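Local coordinates for protein FAD-dependent oxidoreductase (Actinomadura kijaniata, PDB 3M9V) that is a flavin-dependent enzyme of D-kijanose biosynthesis, belongs to the acyl-CoA dehydrogenase family, binds dTDP and probably acts on a dTDP-linked sugar, at residues H103-R108 / V172-V177; A67-E72 / R129-M134. One frame throughout, in Å; residues are numbered along the deposited sequence.

Contact 1 of 2, residues H103-R108 / V172-V177; sequences HMQLSR and VSMAPV
Met174 sends its terminal methyl against the helix surface at Met104 and Gln105, and this apolar packing makes up most of the contact. Its CE lies 3.9 Å from Met104 CB and 4.0 Å from Gln105 CB, bridging two consecutive residues of the helix. The chain leaves with CG anti to the backbone N (chi1 -159°), runs extended through chi2 and bends only at chi3, which carries the methyl to the helix backbone, 3.8 Å from Gln105 N. Beside it, Met104 CG meets Ser173 CB at 4.1 Å.

The polar groups at the interface find their partners elsewhere. Gln105 OE1 stands 3.8 Å from Met174 CE but accepts a hydrogen bond from Val141 N, and Gln105 NE2 bonds to the carbonyl oxygens of Met65 and Ala139, so the orientation of this amide is fixed by three bonds. Ser173 OG is hydrogen-bonded to Thr224 OG1; Ser173 is also an FMN-binding residue, although no flavin is bound to this chain.

A type II beta turn from Val172 to Ala175 holds Met174 at its third position (phi 74°), from where its side chain reaches the helix. The turn at the end of strand 163-172, in the middle domain, thus rests on helix 96-118 of the N-terminal helical domain, while strand 141-147 touches Met104 through Ser143 and Met174 through Cys142.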
ATOM      1  N   HIS A 103      23.681   5.637 -19.794  1.00 15.27           N
ATOM      2  CA  HIS A 103      23.020   6.903 -19.500  1.00 13.92           C
ATOM      3  C   HIS A 103      24.050   8.018 -19.236  1.00 15.43           C
ATOM      4  O   HIS A 103      23.823   9.152 -19.660  1.00 15.69           O
ATOM      5  CB  HIS A 103      22.124   6.800 -18.259  1.00 12.03           C
ATOM      6  CG  HIS A 103      21.687   8.129 -17.726  1.00 13.62           C
ATOM      7  ND1 HIS A 103      22.348   8.784 -16.704  1.00 14.28           N
ATOM      8  CD2 HIS A 103      20.683   8.953 -18.114  1.00 14.53           C
ATOM      9  CE1 HIS A 103      21.749   9.939 -16.457  1.00 12.78           C
ATOM     10  NE2 HIS A 103      20.748  10.072 -17.315  1.00 18.56           N
ATOM     11  N   MET A 104      25.158   7.735 -18.555  1.00 15.44           N
ATOM     12  CA  MET A 104      26.118   8.814 -18.196  1.00 16.33           C
ATOM     13  C   MET A 104      26.708   9.377 -19.498  1.00 17.40           C
ATOM     14  O   MET A 104      26.857  10.585 -19.679  1.00 17.94           O
ATOM     15  CB  MET A 104      27.292   8.245 -17.369  1.00 17.53           C
ATOM     16  CG  MET A 104      26.941   7.667 -15.972  1.00 19.74           C
ATOM     17  SD  MET A 104      25.834   8.710 -14.989  1.00 32.63           S
ATOM     18  CE  MET A 104      26.986  10.029 -14.637  1.00 31.39           C
ATOM     19  N   GLN A 105      27.010   8.502 -20.453  1.00 16.60           N
ATOM     20  CA  GLN A 105      27.520   8.998 -21.732  1.00 19.16           C
ATOM     21  C   GLN A 105      26.478   9.785 -22.525  1.00 19.28           C
ATOM     22  O   GLN A 105      26.764  10.870 -23.036  1.00 19.03           O
ATOM     23  CB  GLN A 105      27.970   7.847 -22.626  1.00 18.95           C
ATOM     24  CG  GLN A 105      28.511   8.343 -23.977  1.00 21.10           C
ATOM     25  CD  GLN A 105      30.007   8.695 -23.891  1.00 24.48           C
ATOM     26  OE1 GLN A 105      30.592   8.722 -22.806  1.00 20.87           O
ATOM     27  NE2 GLN A 105      30.623   8.957 -25.037  1.00 21.74           N
ATOM     28  N   LEU A 106      25.294   9.196 -22.687  1.00 20.24           N
ATOM     29  CA  LEU A 106      24.246   9.833 -23.487  1.00 19.21           C
ATOM     30  C   LEU A 106      23.811  11.175 -22.911  1.00 20.25           C
ATOM     31  O   LEU A 106      23.594  12.144 -23.637  1.00 20.97           O
ATOM     32  CB  LEU A 106      23.032   8.932 -23.728  1.00 17.62           C
ATOM     33  CG  LEU A 106      23.395   7.601 -24.403  1.00 20.08           C
ATOM     34  CD1 LEU A 106      22.151   6.898 -24.902  1.00 22.19           C
ATOM     35  CD2 LEU A 106      24.292   7.841 -25.593  1.00 21.28           C
ATOM     36  N   SER A 107      23.634  11.256 -21.603  1.00 18.84           N
ATOM     37  CA  SER A 107      23.123  12.526 -21.127  1.00 19.58           C
ATOM     38  C   SER A 107      24.231  13.575 -21.145  1.00 21.93           C
ATOM     39  O   SER A 107      23.928  14.757 -21.293  1.00 20.89           O
ATOM     40  CB  SER A 107      22.588  12.418 -19.702  1.00 18.58           C
ATOM     41  OG  SER A 107      23.667  12.039 -18.883  1.00 20.85           O
ATOM     42  N   ARG A 108      25.489  13.176 -20.966  1.00 21.73           N
ATOM     43  CA  ARG A 108      26.594  14.117 -21.169  1.00 24.05           C
ATOM     44  C   ARG A 108      26.641  14.680 -22.606  1.00 23.14           C
ATOM     45  O   ARG A 108      26.966  15.859 -22.814  1.00 21.87           O
ATOM     46  CB  ARG A 108      27.904  13.487 -20.672  1.00 25.57           C
ATOM     47  CG  ARG A 108      29.135  14.388 -20.620  1.00 29.85           C
ATOM     48  CD  ARG A 108      28.975  15.656 -19.790  1.00 30.05           C
ATOM     49  NE  ARG A 108      28.944  15.349 -18.372  1.00 32.68           N
ATOM     50  CZ  ARG A 108      28.806  16.254 -17.410  1.00 36.57           C
ATOM     51  NH1 ARG A 108      28.808  15.860 -16.140  1.00 37.60           N
ATOM     52  NH2 ARG A 108      28.686  17.538 -17.724  1.00 34.88           N
ATOM     53  N   VAL A 172      31.169   6.801  -9.129  1.00 21.04           N
ATOM     54  CA  VAL A 172      31.343   7.341 -10.484  1.00 18.86           C
ATOM     55  C   VAL A 172      31.132   6.217 -11.487  1.00 18.73           C
ATOM     56  O   VAL A 172      32.077   5.486 -11.799  1.00 19.43           O
ATOM     57  CB  VAL A 172      32.767   7.903 -10.680  1.00 18.73           C
ATOM     58  CG1 VAL A 172      32.874   8.525 -12.077  1.00 21.04           C
ATOM     59  CG2 VAL A 172      33.057   8.972  -9.590  1.00 15.83           C
ATOM     60  N   SER A 173      29.913   6.066 -12.000  1.00 17.67           N
ATOM     61  CA  SER A 173      29.628   4.950 -12.904  1.00 19.29           C
ATOM     62  C   SER A 173      30.391   5.031 -14.233  1.00 20.33           C
ATOM     63  O   SER A 173      30.641   6.139 -14.717  1.00 21.08           O
ATOM     64  CB  SER A 173      28.121   4.916 -13.217  1.00 18.87           C
ATOM     65  OG  SER A 173      27.397   4.748 -12.009  1.00 21.00           O
ATOM     66  N   MET A 174      30.706   3.882 -14.827  1.00 18.69           N
ATOM     67  CA  MET A 174      31.415   3.838 -16.107  1.00 22.50           C
ATOM     68  C   MET A 174      32.901   4.195 -15.979  1.00 23.03           C
ATOM     69  O   MET A 174      33.642   4.164 -16.971  1.00 22.97           O
ATOM     70  CB  MET A 174      30.742   4.723 -17.177  1.00 20.22           C
ATOM     71  CG  MET A 174      31.126   4.296 -18.611  1.00 23.72           C
ATOM     72  SD  MET A 174      30.187   5.092 -19.920  1.00 28.77           S
ATOM     73  CE  MET A 174      30.304   6.824 -19.479  1.00 19.87           C
ATOM     74  N   ALA A 175      33.338   4.557 -14.774  1.00 20.97           N
ATOM     75  CA  ALA A 175      34.725   4.986 -14.587  1.00 24.44           C
ATOM     76  C   ALA A 175      35.782   4.035 -15.168  1.00 25.22           C
ATOM     77  O   ALA A 175      36.827   4.444 -15.664  1.00 24.92           O
ATOM     78  CB  ALA A 175      35.022   5.327 -13.121  1.00 21.77           C
ATOM     79  N   PRO A 176      35.517   2.725 -15.140  1.00 27.75           N
ATOM     80  CA  PRO A 176      36.573   1.845 -15.634  1.00 26.89           C
ATOM     81  C   PRO A 176      36.992   2.072 -17.089  1.00 28.72           C
ATOM     82  O   PRO A 176      38.141   1.775 -17.429  1.00 26.80           O
ATOM     83  CB  PRO A 176      35.968   0.456 -15.426  1.00 28.34           C
ATOM     84  CG  PRO A 176      35.161   0.663 -14.143  1.00 26.65           C
ATOM     85  CD  PRO A 176      34.483   1.989 -14.388  1.00 26.38           C
ATOM     86  N   VAL A 177      36.113   2.586 -17.942  1.00 26.42           N
ATOM     87  CA  VAL A 177      36.510   2.812 -19.332  1.00 25.83           C
ATOM     88  C   VAL A 177      36.562   4.314 -19.595  1.00 24.36           C
ATOM     89  O   VAL A 177      36.681   4.744 -20.738  1.00 23.53           O
ATOM     90  CB  VAL A 177      35.596   2.062 -20.359  1.00 28.07           C
ATOM     91  CG1 VAL A 177      35.673   0.543 -20.160  1.00 21.68           C
ATOM     92  CG2 VAL A 177      34.124   2.451 -20.218  1.00 26.79           C
TER

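Contact 2 of 2, residues A67-E72 / R129-M134; sequences ATVPAE and RILRGM
Val69 and Leu131 bring their CA atoms to 6.1 Å, the nearest backbone approach between the extended part of loop segment 67-72 and helix segment 129-134.

Both methyls of Val69 reach the helix. CG2 touches Leu131 O at 3.6 Å and Leu131 CD2 at 3.9 Å, and it also comes within 4.0 Å of Met134 CB, so one methyl spans two helix residues three positions apart. CG1 lies over the neighbouring part of Leu131, 4.1 Å from its CB. This division follows from the first torsion of Val69, which sets CG1 anti to the backbone N (chi1 173°) and CG2 anti to the carbonyl carbon. The two side chains run antiparallel alongside one another, so that they meet by their flanks. Pro70 extends the apolar strip: its CD is 4.3 Å from Leu131 CD2, a looser approach at the same branch. Replacing Val69 by an alanine would remove both methyls and would probably leave Leu131 CD2 and Met134 CB without their main partner from the loop, opening a gap against the helix.

Leu131 also touches Leu73, and charged groups stand around the patch, with Glu72 salt-bridged to Arg117 and Arg132 to Glu128. In the N-terminal helical domain of the acyl-CoA dehydrogenase fold, this packs the loop between helices 53-61 and 81-94 on helix 121-136, near the dTDP pocket but not part of it: the side chains of Leu131 and dTDP-binding Glu115 are about 7 Å apart.

The side-chain contacts are carbon to carbon; Val69 offers Leu131 O only methyls, and Met134 N gives that oxygen a weak backbone bond. The fit therefore rests on shape and burial, while hydrogen bonds, such as that of the Val69 backbone with Gly77, stay within the loop or the helix.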
ATOM      1  N   ALA A  67      25.667   9.044 -29.872  1.00 21.34           N
ATOM      2  CA  ALA A  67      24.278   9.133 -30.331  1.00 21.27           C
ATOM      3  C   ALA A  67      23.677  10.503 -30.049  1.00 20.68           C
ATOM      4  O   ALA A  67      22.827  10.982 -30.809  1.00 22.03           O
ATOM      5  CB  ALA A  67      23.372   8.034 -29.675  1.00 18.79           C
ATOM      6  N   THR A  68      24.054  11.105 -28.925  1.00 19.64           N
ATOM      7  CA  THR A  68      23.468  12.386 -28.534  1.00 19.10           C
ATOM      8  C   THR A  68      24.373  13.589 -28.866  1.00 22.47           C
ATOM      9  O   THR A  68      24.174  14.724 -28.399  1.00 20.14           O
ATOM     10  CB  THR A  68      23.093  12.411 -27.029  1.00 19.35           C
ATOM     11  OG1 THR A  68      24.235  12.008 -26.262  1.00 18.53           O
ATOM     12  CG2 THR A  68      21.952  11.410 -26.725  1.00 16.55           C
ATOM     13  N   VAL A  69      25.401  13.348 -29.674  1.00 21.09           N
ATOM     14  CA  VAL A  69      26.179  14.459 -30.217  1.00 22.80           C
ATOM     15  C   VAL A  69      25.399  15.076 -31.378  1.00 22.28           C
ATOM     16  O   VAL A  69      24.832  14.354 -32.193  1.00 21.95           O
ATOM     17  CB  VAL A  69      27.562  13.966 -30.704  1.00 22.67           C
ATOM     18  CG1 VAL A  69      28.299  15.095 -31.425  1.00 24.65           C
ATOM     19  CG2 VAL A  69      28.370  13.449 -29.501  1.00 25.15           C
ATOM     20  N   PRO A  70      25.344  16.411 -31.465  1.00 23.44           N
ATOM     21  CA  PRO A  70      24.658  17.117 -32.556  1.00 24.67           C
ATOM     22  C   PRO A  70      25.074  16.580 -33.939  1.00 27.98           C
ATOM     23  O   PRO A  70      26.247  16.268 -34.174  1.00 25.43           O
ATOM     24  CB  PRO A  70      25.163  18.539 -32.388  1.00 24.23           C
ATOM     25  CG  PRO A  70      25.320  18.680 -30.905  1.00 26.09           C
ATOM     26  CD  PRO A  70      25.872  17.332 -30.448  1.00 24.78           C
ATOM     27  N   ALA A  71      24.130  16.414 -34.860  1.00 28.41           N
ATOM     28  CA  ALA A  71      24.530  16.015 -36.207  1.00 30.57           C
ATOM     29  C   ALA A  71      25.554  16.978 -36.834  1.00 29.81           C
ATOM     30  O   ALA A  71      26.443  16.542 -37.559  1.00 27.66           O
ATOM     31  CB  ALA A  71      23.313  15.822 -37.116  1.00 28.48           C
ATOM     32  N   GLU A  72      25.468  18.267 -36.528  1.00 30.55           N
ATOM     33  CA  GLU A  72      26.482  19.217 -36.974  1.00 34.67           C
ATOM     34  C   GLU A  72      27.880  18.677 -36.707  1.00 35.06           C
ATOM     35  O   GLU A  72      28.779  19.001 -37.473  1.00 37.15           O
ATOM     36  CB  GLU A  72      26.385  20.567 -36.248  1.00 37.20           C
ATOM     37  CG  GLU A  72      25.159  21.428 -36.556  1.00 43.17           C
ATOM     38  CD  GLU A  72      23.913  21.125 -35.713  1.00 53.00           C
ATOM     39  OE1 GLU A  72      23.199  22.103 -35.393  1.00 52.88           O
ATOM     40  OE2 GLU A  72      23.613  19.948 -35.379  1.00 49.04           O
ATOM     41  N   ARG A 129      35.461  19.950 -28.640  1.00 30.29           N
ATOM     42  CA  ARG A 129      36.505  18.930 -28.716  1.00 31.87           C
ATOM     43  C   ARG A 129      36.020  17.607 -28.135  1.00 29.47           C
ATOM     44  O   ARG A 129      36.159  16.547 -28.749  1.00 28.98           O
ATOM     45  CB  ARG A 129      37.817  19.362 -28.053  1.00 31.94           C
ATOM     46  CG  ARG A 129      38.971  18.543 -28.635  1.00 43.36           C
ATOM     47  CD  ARG A 129      40.275  19.315 -28.872  1.00 59.53           C
ATOM     48  NE  ARG A 129      40.858  19.837 -27.635  1.00 62.93           N
ATOM     49  CZ  ARG A 129      40.865  21.121 -27.288  1.00 64.97           C
ATOM     50  NH1 ARG A 129      41.413  21.471 -26.131  1.00 68.96           N
ATOM     51  NH2 ARG A 129      40.346  22.048 -28.088  1.00 60.33           N
ATOM     52  N   ILE A 130      35.421  17.663 -26.948  1.00 28.64           N
ATOM     53  CA  ILE A 130      34.944  16.411 -26.360  1.00 26.44           C
ATOM     54  C   ILE A 130      33.886  15.676 -27.199  1.00 24.68           C
ATOM     55  O   ILE A 130      33.909  14.449 -27.349  1.00 24.39           O
ATOM     56  CB  ILE A 130      34.454  16.659 -24.927  1.00 25.48           C
ATOM     57  CG1 ILE A 130      35.638  17.178 -24.115  1.00 25.30           C
ATOM     58  CG2 ILE A 130      33.903  15.365 -24.353  1.00 25.21           C
ATOM     59  CD1 ILE A 130      35.293  17.652 -22.716  1.00 31.92           C
ATOM     60  N   LEU A 131      32.922  16.444 -27.699  1.00 24.80           N
ATOM     61  CA  LEU A 131      31.808  15.936 -28.497  1.00 24.04           C
ATOM     62  C   LEU A 131      32.291  15.238 -29.776  1.00 25.41           C
ATOM     63  O   LEU A 131      31.830  14.123 -30.062  1.00 21.58           O
ATOM     64  CB  LEU A 131      30.789  17.047 -28.808  1.00 25.27           C
ATOM     65  CG  LEU A 131      29.910  17.624 -27.684  1.00 27.14           C
ATOM     66  CD1 LEU A 131      29.323  18.980 -28.104  1.00 24.32           C
ATOM     67  CD2 LEU A 131      28.740  16.683 -27.329  1.00 21.16           C
ATOM     68  N   ARG A 132      33.222  15.830 -30.531  1.00 23.59           N
ATOM     69  CA  ARG A 132      33.760  15.048 -31.653  1.00 24.54           C
ATOM     70  C   ARG A 132      34.549  13.857 -31.147  1.00 24.30           C
ATOM     71  O   ARG A 132      34.524  12.788 -31.740  1.00 24.63           O
ATOM     72  CB  ARG A 132      34.639  15.844 -32.622  1.00 25.24           C
ATOM     73  CG  ARG A 132      34.719  17.320 -32.347  1.00 30.52           C
ATOM     74  CD  ARG A 132      35.533  17.982 -33.447  1.00 40.33           C
ATOM     75  NE  ARG A 132      34.838  17.854 -34.723  1.00 44.41           N
ATOM     76  CZ  ARG A 132      34.283  18.884 -35.348  1.00 45.31           C
ATOM     77  NH1 ARG A 132      33.651  18.687 -36.493  1.00 40.78           N
ATOM     78  NH2 ARG A 132      34.366  20.093 -34.806  1.00 44.38           N
ATOM     79  N   GLY A 133      35.240  13.992 -30.023  1.00 24.23           N
ATOM     80  CA  GLY A 133      35.737  12.765 -29.411  1.00 25.77           C
ATOM     81  C   GLY A 133      34.727  11.633 -29.251  1.00 27.82           C
ATOM     82  O   GLY A 133      35.025  10.459 -29.532  1.00 26.38           O
ATOM     83  N   MET A 134      33.536  11.982 -28.760  1.00 26.04           N
ATOM     84  CA  MET A 134      32.552  10.959 -28.391  1.00 23.74           C
ATOM     85  C   MET A 134      32.137  10.218 -29.653  1.00 24.57           C
ATOM     86  O   MET A 134      31.950   8.999 -29.657  1.00 23.37           O
ATOM     87  CB  MET A 134      31.346  11.574 -27.667  1.00 21.52           C
ATOM     88  CG  MET A 134      31.710  12.307 -26.378  1.00 24.13           C
ATOM     89  SD  MET A 134      30.391  13.273 -25.600  1.00 30.57           S
ATOM     90  CE  MET A 134      29.112  12.036 -25.480  1.00 22.53           C
TER

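In the fold
From the N terminus, segment 67-72 comes first, and contact 2 closes a mostly helical loop from it to 129-134 on helix 121-136. Before that loop ends, the chain passes through 103-108 on helix 96-118, where contact 1 opens a second loop that closes at 172-177. The loops therefore cross. Contact 2 joins parts of the N-terminal helical domain, whereas contact 1 joins that domain to the middle domain's sheet. Their centres are about 15 Å apart, yet they meet directly: Thr68 OG1 and Leu106 O form a probable hydrogen bond of 2.7 Å, and Gln105 NE2 packs 3.5 Å from Met134 CE. Helix 96-118 is thus common ground.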